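Local coordinates for osmotically inducible protein OsmC (Psychrobacter arcticus, PDB 2PN2) that belongs to the OsmC family and probably takes part in the osmotic stress and detoxification response, though its own activity is uncharacterized, at residues 23-28 against 33-38. Numbering follows the deposited sequence.
Sequences SKVTYQ and TSAIHL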
loop_
_atom_site.group_PDB
_atom_site.type_symbol
_atom_site.label_atom_id
_atom_site.label_comp_id
_atom_site.label_asym_id
_atom_site.label_seq_id
_atom_site.Cartn_x
_atom_site.Cartn_y
_atom_site.Cartn_z
ATOM N N SER A 23 7.773 9.423 -1.497
ATOM C CA SER A 23 8.446 8.827 -0.349
ATOM C C SER A 23 9.849 8.357 -0.676
ATOM O O SER A 23 10.224 8.277 -1.840
ATOM C CB SER A 23 7.626 7.660 0.181
ATOM O OG SER A 23 7.370 6.720 -0.840
ATOM N N LYS A 24 10.614 8.076 0.378
ATOM C CA LYS A 24 11.976 7.592 0.269
ATOM C C LYS A 24 12.040 6.336 1.115
ATOM O O LYS A 24 11.854 6.399 2.326
ATOM C CB LYS A 24 12.946 8.666 0.777
ATOM C CG LYS A 24 14.435 8.314 0.751
ATOM C CD LYS A 24 14.967 8.059 -0.653
ATOM C CE LYS A 24 16.474 8.352 -0.733
ATOM N NZ LYS A 24 17.114 8.045 -2.060
ATOM N N VAL A 25 12.295 5.200 0.476
ATOM C CA VAL A 25 12.360 3.929 1.170
ATOM C C VAL A 25 13.803 3.538 1.344
ATOM O O VAL A 25 14.583 3.680 0.417
ATOM C CB VAL A 25 11.628 2.825 0.404
ATOM C CG1 VAL A 25 11.625 1.534 1.229
ATOM C CG2 VAL A 25 10.178 3.292 0.081
ATOM N N THR A 26 14.139 3.008 2.517
ATOM C CA THR A 26 15.484 2.555 2.788
ATOM C C THR A 26 15.448 1.087 3.149
ATOM O O THR A 26 14.675 0.706 4.038
ATOM C CB THR A 26 16.087 3.383 3.946
ATOM O OG1 THR A 26 16.056 4.771 3.592
ATOM C CG2 THR A 26 17.501 2.985 4.208
ATOM N N TYR A 27 16.273 0.273 2.474
ATOM C CA TYR A 27 16.426 -1.154 2.807
ATOM C C TYR A 27 17.355 -1.246 4.022
ATOM O O TYR A 27 18.536 -0.866 3.944
ATOM C CB TYR A 27 16.985 -1.999 1.645
ATOM C CG TYR A 27 17.083 -3.473 2.018
ATOM C CD1 TYR A 27 15.930 -4.235 2.232
ATOM C CD2 TYR A 27 18.313 -4.097 2.177
ATOM C CE1 TYR A 27 15.993 -5.565 2.604
ATOM C CE2 TYR A 27 18.399 -5.446 2.545
ATOM C CZ TYR A 27 17.233 -6.181 2.755
ATOM O OH TYR A 27 17.323 -7.511 3.126
ATOM N N GLN A 28 16.835 -1.771 5.132
ATOM C CA GLN A 28 17.596 -1.810 6.393
ATOM C C GLN A 28 18.251 -3.157 6.730
ATOM O O GLN A 28 18.840 -3.286 7.789
ATOM C CB GLN A 28 16.681 -1.320 7.522
ATOM C CG GLN A 28 16.209 0.135 7.291
ATOM C CD GLN A 28 15.510 0.723 8.490
ATOM O OE1 GLN A 28 14.812 0.019 9.222
ATOM N NE2 GLN A 28 15.684 2.030 8.698
ATOM N N THR A 33 12.251 -2.849 5.424
ATOM C CA THR A 33 12.344 -1.530 4.770
ATOM C C THR A 33 11.740 -0.462 5.682
ATOM O O THR A 33 10.909 -0.767 6.521
ATOM C CB THR A 33 11.689 -1.464 3.378
ATOM O OG1 THR A 33 10.268 -1.279 3.481
ATOM C CG2 THR A 33 12.031 -2.700 2.543
ATOM N N SER A 34 12.191 0.773 5.502
ATOM C CA SER A 34 11.699 1.952 6.220
ATOM C C SER A 34 11.379 3.009 5.183
ATOM O O SER A 34 12.244 3.347 4.390
ATOM C CB SER A 34 12.771 2.476 7.167
ATOM O OG SER A 34 12.376 3.717 7.721
ATOM N N ALA A 35 10.161 3.546 5.219
ATOM C CA ALA A 35 9.696 4.541 4.248
ATOM C C ALA A 35 9.265 5.820 4.967
ATOM O O ALA A 35 8.483 5.752 5.921
ATOM C CB ALA A 35 8.529 3.967 3.423
ATOM N N ILE A 36 9.798 6.954 4.498
ATOM C CA ILE A 36 9.508 8.301 4.985
ATOM C C ILE A 36 8.730 9.044 3.885
ATOM O O ILE A 36 9.206 9.102 2.748
ATOM C CB ILE A 36 10.823 9.098 5.268
ATOM C CG1 ILE A 36 11.734 8.354 6.245
ATOM C CG2 ILE A 36 10.519 10.490 5.813
ATOM C CD1 ILE A 36 11.099 8.033 7.587
ATOM N N HIS A 37 7.571 9.613 4.247
ATOM C CA HIS A 37 6.728 10.425 3.366
ATOM C C HIS A 37 7.226 11.849 3.539
ATOM O O HIS A 37 7.088 12.428 4.629
ATOM C CB HIS A 37 5.257 10.278 3.760
ATOM C CG HIS A 37 4.303 11.115 2.968
ATOM N ND1 HIS A 37 3.749 12.276 3.463
ATOM C CD2 HIS A 37 3.759 10.931 1.742
ATOM C CE1 HIS A 37 2.926 12.787 2.567
ATOM N NE2 HIS A 37 2.916 11.993 1.511
ATOM N N LEU A 38 7.814 12.378 2.461
ATOM C CA LEU A 38 8.415 13.719 2.396
ATOM C C LEU A 38 7.618 14.836 3.057
ATOM O O LEU A 38 8.067 15.395 4.062
ATOM C CB LEU A 38 8.698 14.114 0.923
HETATM O O HOH W 1 13.923 6.121 4.138
#
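Lys24 and Thr26 pair with Ile36 and Ser34 in an N-terminal beta hairpin of this OsmC-like protein. Strands 23-29 and 32-37 run antiparallel. Each of the two pairs is joined by two backbone bonds. Lys24 N reaches Ile36 O at 2.9 Å, and Ile36 N returns to Lys24 O at 3.0 Å. Thr26 N to Ser34 O is the shortest of the four, at 2.7 Å.

Between these pairs, Val25 faces Ala35 without backbone hydrogen bonds. Val25 CB has Ser34 O as its nearest neighbour on the other strand, in loose contact. From it the two methyls part. Val25 CG1 is anti to the backbone N (chi1 -175°) and runs to Thr33, meeting Thr33 CB at 3.7 Å. Val25 CG2 lies beside the backbone N and touches Ala35 CB at 3.8 Å. Leu74 of the second subunit packs on Val25. Thr33 OG1 is hydrogen-bonded to Thr46 in the third strand of the sheet and to Ser71 of the second subunit. Thr33 CG2 sits at the edge of the Tyr27 ring, near its plane.

The other face carries Thr26 and Ser34. The Gln28 amide lies against Ser34 CB, with Gln28 NE2 3.3 Å away. Ser34 OG is hydrogen-bonded to Glu43.

Residues 23-26 also pair antiparallel with a strand of the second subunit, so the sheet continues across the dimer interface. On the Thr26 face, one water donates to Lys24 O and, at a longer 3.3 Å, to Ser34 O, and is hydrogen-bonded to Thr26 OG1 at 2.6 Å.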